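Local coordinates for protein TarM (Staphylococcus aureus subsp. aureus 21178, PDB 4X7R) that belongs to the GT-B glycosyltransferases and carries a long antiparallel beta-sheet extension beside its two Rossmann-like lobes, at residues T116-R124 with I132-R140. The protein carries 1 engineered substitution. Sequence-based numbering, arbitrary orientation.
Sequences TRTYIAYIR and IDFFKDNKR. Engineered in segment 116-124: Arg-117 (natural residue Gly).
The rings of Tyr-119 and Phe-135 lie face to face, centroids 4.1 Å apart and planes at 21°. CE2 of Tyr-119 sits over the centre of the Phe-135 ring, whereas CD1 of Phe-135 reaches the Tyr-119 face near its rim, an offset stack. The tyrosine ring also meets Phe-112 of strand 108-113. At the edge of the Phe-135 ring come Ile-120 O, nearly in plane, the CA of Ala-121 and the CB of Tyr-122, the last 3.8 Å from Phe-135 CE1. Tyr-119 swings its CG away from its own backbone N (chi1 -174°), while Phe-135 keeps CG beside its N, and the two side chains thereby converge from neighbouring strands. On this same side Tyr-122 runs alongside Asp-133, ring and carboxylate planes well apart. The carboxylate is gripped twice: OD2 takes Arg-140 NH1 at 2.9 Å from above its plane, and OD1 pairs with Arg-143, which probably favours the charged form. Strands 119-126 and 129-136 form a beta hairpin within the long antiparallel sheet that projects from the GT-B core, far from the centre of the chain. Tyr-122 and Asp-133 form an antiparallel hydrogen-bonded pair, with Tyr-122 N to Asp-133 O at 2.9 Å and Asp-133 N to Tyr-122 O at 2.8 Å. Phe-135 N reaches Ile-120 O at 2.7 Å, tilted 29° from the carbonyl plane. Toward strand 108-113, on the other edge of the strand, Ile-120 and Ala-121 both face Tyr-111, a classic beta bulge. The other face carries Ala-121, Ile-123, Ile-132 and Phe-134: the isoleucines lie side by side, CG1 to CG1 at 3.8 Å, and Ala-121 CB approaches Phe-134 CD1, whose ring also takes a cation-pi contact from Arg-95. Beyond Phe-135, a type I' turn from Lys-136 to Lys-139 brings Asn-138 beside Thr-118 and Tyr-119.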
# COMPACT_ATOMS: atom_id res chain seq x y z
N THR A 116 -1.04 -5.82 48.76
CA THR A 116 -0.71 -4.41 48.47
C THR A 116 -1.92 -3.51 48.12
O THR A 116 -1.79 -2.28 48.11
CB THR A 116 0.53 -4.25 47.55
OG1 THR A 116 0.83 -2.86 47.40
CG2 THR A 116 0.34 -4.87 46.18
N ARG A 117 -3.09 -4.14 47.83
CA ARG A 117 -4.36 -3.49 47.46
C ARG A 117 -4.28 -2.70 46.14
O ARG A 117 -5.29 -2.13 45.72
CB ARG A 117 -4.92 -2.62 48.60
CG ARG A 117 -5.15 -3.36 49.91
CD ARG A 117 -6.50 -3.06 50.57
NE ARG A 117 -6.99 -1.69 50.34
CZ ARG A 117 -6.64 -0.62 51.04
NH1 ARG A 117 -5.76 -0.73 52.03
NH2 ARG A 117 -7.16 0.56 50.76
N THR A 118 -3.11 -2.71 45.48
CA THR A 118 -2.88 -1.97 44.24
C THR A 118 -3.17 -2.73 42.94
O THR A 118 -3.08 -3.95 42.87
CB THR A 118 -1.53 -1.23 44.26
OG1 THR A 118 -1.61 -0.10 43.38
CG2 THR A 118 -0.35 -2.13 43.87
N TYR A 119 -3.50 -1.95 41.90
CA TYR A 119 -3.80 -2.31 40.52
C TYR A 119 -2.55 -2.97 39.88
O TYR A 119 -1.52 -2.31 39.73
CB TYR A 119 -4.17 -1.01 39.80
CG TYR A 119 -4.67 -1.11 38.37
CD1 TYR A 119 -5.31 -2.25 37.91
CD2 TYR A 119 -4.60 -0.00 37.52
CE1 TYR A 119 -5.81 -2.32 36.61
CE2 TYR A 119 -5.11 -0.05 36.23
CZ TYR A 119 -5.72 -1.21 35.78
OH TYR A 119 -6.23 -1.24 34.50
N ILE A 120 -2.63 -4.28 39.58
CA ILE A 120 -1.55 -5.11 39.01
C ILE A 120 -1.66 -5.17 37.48
O ILE A 120 -0.69 -4.86 36.77
CB ILE A 120 -1.53 -6.54 39.65
CG1 ILE A 120 -1.41 -6.52 41.20
CG2 ILE A 120 -0.48 -7.47 39.02
CD1 ILE A 120 -0.19 -5.71 41.83
N ALA A 121 -2.82 -5.61 36.96
CA ALA A 121 -2.98 -5.76 35.52
C ALA A 121 -4.33 -5.41 34.95
O ALA A 121 -5.34 -5.41 35.64
CB ALA A 121 -2.57 -7.16 35.08
N TYR A 122 -4.32 -5.14 33.65
CA TYR A 122 -5.45 -4.90 32.79
C TYR A 122 -5.31 -5.90 31.63
O TYR A 122 -4.26 -5.94 30.97
CB TYR A 122 -5.42 -3.46 32.26
CG TYR A 122 -6.44 -3.18 31.18
CD1 TYR A 122 -7.72 -2.74 31.50
CD2 TYR A 122 -6.10 -3.28 29.83
CE1 TYR A 122 -8.65 -2.45 30.50
CE2 TYR A 122 -7.02 -3.00 28.83
CZ TYR A 122 -8.30 -2.59 29.17
OH TYR A 122 -9.21 -2.30 28.18
N ILE A 123 -6.35 -6.72 31.41
CA ILE A 123 -6.37 -7.69 30.30
C ILE A 123 -7.57 -7.40 29.40
O ILE A 123 -8.69 -7.28 29.89
CB ILE A 123 -6.34 -9.18 30.77
CG1 ILE A 123 -5.16 -9.45 31.74
CG2 ILE A 123 -6.33 -10.13 29.55
CD1 ILE A 123 -5.01 -10.85 32.26
N ARG A 124 -7.33 -7.28 28.08
CA ARG A 124 -8.35 -7.06 27.07
C ARG A 124 -8.25 -8.16 26.00
O ARG A 124 -7.28 -8.21 25.24
CB ARG A 124 -8.23 -5.64 26.46
CG ARG A 124 -9.33 -5.25 25.47
CD ARG A 124 -8.81 -4.33 24.36
NE ARG A 124 -8.19 -3.10 24.90
CZ ARG A 124 -7.16 -2.48 24.35
NH1 ARG A 124 -6.61 -2.93 23.23
NH2 ARG A 124 -6.66 -1.38 24.92
N ILE A 132 -2.04 -7.74 27.73
CA ILE A 132 -1.90 -7.74 29.20
C ILE A 132 -1.02 -6.56 29.56
O ILE A 132 0.16 -6.55 29.22
CB ILE A 132 -1.39 -9.06 29.84
CG1 ILE A 132 -2.25 -10.28 29.45
CG2 ILE A 132 -1.29 -8.93 31.37
CD1 ILE A 132 -1.68 -11.64 29.96
N ASP A 133 -1.62 -5.53 30.19
CA ASP A 133 -0.92 -4.34 30.65
C ASP A 133 -0.63 -4.51 32.13
O ASP A 133 -1.54 -4.82 32.90
CB ASP A 133 -1.77 -3.08 30.40
CG ASP A 133 -1.93 -2.70 28.95
OD1 ASP A 133 -1.42 -3.44 28.08
OD2 ASP A 133 -2.54 -1.64 28.68
N PHE A 134 0.65 -4.38 32.51
CA PHE A 134 1.05 -4.47 33.91
C PHE A 134 1.30 -3.10 34.46
O PHE A 134 1.73 -2.19 33.75
CB PHE A 134 2.26 -5.39 34.11
CG PHE A 134 1.92 -6.86 34.14
CD1 PHE A 134 1.28 -7.42 35.23
CD2 PHE A 134 2.28 -7.69 33.08
CE1 PHE A 134 0.97 -8.78 35.26
CE2 PHE A 134 1.99 -9.06 33.11
CZ PHE A 134 1.33 -9.60 34.19
N PHE A 135 0.97 -2.93 35.74
CA PHE A 135 1.07 -1.66 36.45
C PHE A 135 1.96 -1.73 37.66
O PHE A 135 2.14 -2.80 38.24
CB PHE A 135 -0.34 -1.19 36.87
CG PHE A 135 -1.21 -0.84 35.69
CD1 PHE A 135 -1.86 -1.83 34.97
CD2 PHE A 135 -1.38 0.48 35.31
CE1 PHE A 135 -2.63 -1.50 33.85
CE2 PHE A 135 -2.17 0.81 34.20
CZ PHE A 135 -2.78 -0.19 33.47
N LYS A 136 2.55 -0.58 38.01
CA LYS A 136 3.39 -0.38 39.20
C LYS A 136 3.12 1.05 39.67
O LYS A 136 3.28 2.00 38.89
CB LYS A 136 4.88 -0.64 38.93
CG LYS A 136 5.73 -0.63 40.20
CD LYS A 136 7.18 -0.99 39.92
CE LYS A 136 8.01 -0.97 41.18
NZ LYS A 136 9.43 -1.30 40.92
N ASP A 137 2.62 1.18 40.91
CA ASP A 137 2.23 2.43 41.56
C ASP A 137 1.25 3.23 40.68
O ASP A 137 1.46 4.41 40.42
CB ASP A 137 3.46 3.21 42.08
CG ASP A 137 3.99 2.67 43.42
OD1 ASP A 137 4.51 1.53 43.44
OD2 ASP A 137 3.83 3.38 44.44
N ASN A 138 0.21 2.51 40.20
CA ASN A 138 -0.89 2.98 39.33
C ASN A 138 -0.46 3.55 37.98
O ASN A 138 -1.21 4.30 37.33
CB ASN A 138 -1.85 3.90 40.10
CG ASN A 138 -3.07 3.18 40.60
OD1 ASN A 138 -3.04 2.48 41.63
ND2 ASN A 138 -4.16 3.31 39.84
N LYS A 139 0.75 3.14 37.53
CA LYS A 139 1.36 3.55 36.26
C LYS A 139 1.65 2.29 35.42
O LYS A 139 2.25 1.34 35.94
CB LYS A 139 2.65 4.35 36.56
CG LYS A 139 3.49 4.70 35.32
CD LYS A 139 4.91 4.11 35.38
CE LYS A 139 5.64 4.29 34.08
NZ LYS A 139 6.94 3.56 34.05
N ARG A 140 1.24 2.30 34.14
CA ARG A 140 1.48 1.20 33.21
C ARG A 140 2.98 1.08 32.90
O ARG A 140 3.57 2.00 32.33
CB ARG A 140 0.66 1.35 31.90
CG ARG A 140 0.98 0.28 30.86
CD ARG A 140 -0.01 0.24 29.71
NE ARG A 140 0.08 1.40 28.83
CZ ARG A 140 -0.54 1.50 27.66
NH1 ARG A 140 -1.29 0.50 27.21
NH2 ARG A 140 -0.40 2.59 26.92